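Local coordinates for protein sortase (Actinomyces oris, PDB 2XWG) that is a class C sortase associated with fimbrial assembly, probably a cysteine transpeptidase that joins pilin subunits into fimbriae, and binds calcium, at residues 194-197 with 198-201. Sequence-based numbering, arbitrary orientation.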
loop_
_atom_site.group_PDB
_atom_site.type_symbol
_atom_site.label_atom_id
_atom_site.label_comp_id
_atom_site.label_asym_id
_atom_site.label_seq_id
_atom_site.Cartn_x
_atom_site.Cartn_y
_atom_site.Cartn_z
ATOM N N GLU A 194 -3.352 15.626 6.864
ATOM C CA GLU A 194 -4.227 15.186 7.941
ATOM C C GLU A 194 -5.554 14.655 7.391
ATOM O O GLU A 194 -6.299 13.964 8.100
ATOM C CB GLU A 194 -4.411 16.294 8.996
ATOM C CG GLU A 194 -4.931 17.635 8.465
ATOM C CD GLU A 194 -3.855 18.504 7.793
ATOM O OE1 GLU A 194 -2.639 18.296 8.073
ATOM O OE2 GLU A 194 -4.243 19.399 6.993
ATOM N N GLU A 195 -5.817 14.952 6.118
ATOM C CA GLU A 195 -7.035 14.518 5.441
ATOM C C GLU A 195 -6.963 13.044 5.023
ATOM O O GLU A 195 -6.598 12.709 3.889
ATOM C CB GLU A 195 -7.318 15.409 4.232
ATOM C CG GLU A 195 -7.686 16.857 4.601
ATOM C CD GLU A 195 -7.812 17.776 3.382
ATOM O OE1 GLU A 195 -8.054 17.263 2.260
ATOM O OE2 GLU A 195 -7.666 19.014 3.547
ATOM N N THR A 196 -7.368 12.177 5.941
ATOM C CA THR A 196 -7.119 10.743 5.851
ATOM C C THR A 196 -8.356 9.868 5.572
ATOM O O THR A 196 -8.224 8.693 5.228
ATOM C CB THR A 196 -6.472 10.296 7.152
ATOM O OG1 THR A 196 -5.097 9.997 6.899
ATOM C CG2 THR A 196 -7.198 9.102 7.758
ATOM N N ASP A 197 -9.553 10.443 5.703
ATOM C CA ASP A 197 -10.804 9.685 5.562
ATOM C C ASP A 197 -10.869 8.728 4.373
ATOM O O ASP A 197 -11.569 7.710 4.444
ATOM C CB ASP A 197 -12.010 10.625 5.485
ATOM C CG ASP A 197 -12.318 11.290 6.809
ATOM O OD1 ASP A 197 -11.785 10.814 7.842
ATOM O OD2 ASP A 197 -13.096 12.279 6.811
ATOM N N SER A 198 -10.167 9.047 3.283
ATOM C CA SER A 198 -10.335 8.280 2.044
ATOM C C SER A 198 -9.427 7.054 1.936
ATOM O O SER A 198 -9.382 6.402 0.888
ATOM C CB SER A 198 -10.200 9.168 0.804
ATOM O OG SER A 198 -8.882 9.651 0.665
ATOM N N LEU A 199 -8.731 6.747 3.030
ATOM C CA LEU A 199 -7.876 5.567 3.122
ATOM C C LEU A 199 -8.573 4.437 3.906
ATOM O O LEU A 199 -8.015 3.356 4.102
ATOM C CB LEU A 199 -6.548 5.933 3.804
ATOM C CG LEU A 199 -5.711 7.071 3.211
ATOM C CD1 LEU A 199 -4.469 7.306 4.049
ATOM C CD2 LEU A 199 -5.347 6.815 1.740
ATOM N N ARG A 200 -9.795 4.703 4.353
ATOM C CA ARG A 200 -10.560 3.774 5.181
ATOM C C ARG A 200 -11.174 2.666 4.331
ATOM O O ARG A 200 -11.384 2.852 3.129
ATOM C CB ARG A 200 -11.658 4.553 5.913
ATOM C CG ARG A 200 -11.121 5.739 6.709
ATOM C CD ARG A 200 -12.231 6.603 7.302
ATOM N NE ARG A 200 -13.097 5.810 8.163
ATOM C CZ ARG A 200 -12.724 5.306 9.335
ATOM N NH1 ARG A 200 -11.488 5.519 9.794
ATOM N NH2 ARG A 200 -13.587 4.583 10.045
ATOM N N LYS A 201 -11.476 1.520 4.941
ATOM C CA LYS A 201 -12.179 0.460 4.218
ATOM C C LYS A 201 -13.441 0.991 3.553
ATOM O O LYS A 201 -14.199 1.754 4.154
ATOM C CB LYS A 201 -12.561 -0.691 5.151
ATOM C CG LYS A 201 -11.426 -1.635 5.506
ATOM C CD LYS A 201 -11.701 -2.323 6.835
ATOM C CE LYS A 201 -13.080 -2.968 6.823
ATOM N NZ LYS A 201 -13.557 -3.262 8.205
#
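Leu199 N donates to Thr196 O at 3.0 Å with an N-H...O angle of 159°, the i to i+3 bond of a short 3-10 segment, residues 197-199; Arg200 N repeats the pattern onto Asp197 O, but at 3.5 Å that bond is weak. The Thr196 carbonyl also meets carbon: Leu199 CB lies 3.5 Å from Thr196 O. The two side chains cross at about a right angle, Thr196 OG1 coming 4.0 Å from Leu199 CD1, while the same hydroxyl is hydrogen-bonded to Ile74 O. In Arg200, CG stands beside its own backbone N (chi1 -54°), which places the start of the side chain against the Asp197 carbonyl, with CG 3.0 Å and CD 3.1 Å from Asp197 O. The chain then bends at chi3, and NH1 binds Ala72 O; Asp197 OD1 remains 5.2 Å from Arg200 NE, too far for a salt bridge. An alanine in place of Arg200 would probably strip the CG and CD cover from Asp197 O and leave Ala72 O without its guanidinium donor. The turn lies in the loop joining strands 179-191 and 206-214 of the sortase domain, the latter carrying the predicted catalytic Cys213, and the buried side chain of Leu199 packs against Ile74 and against Leu224 of strand 221-229.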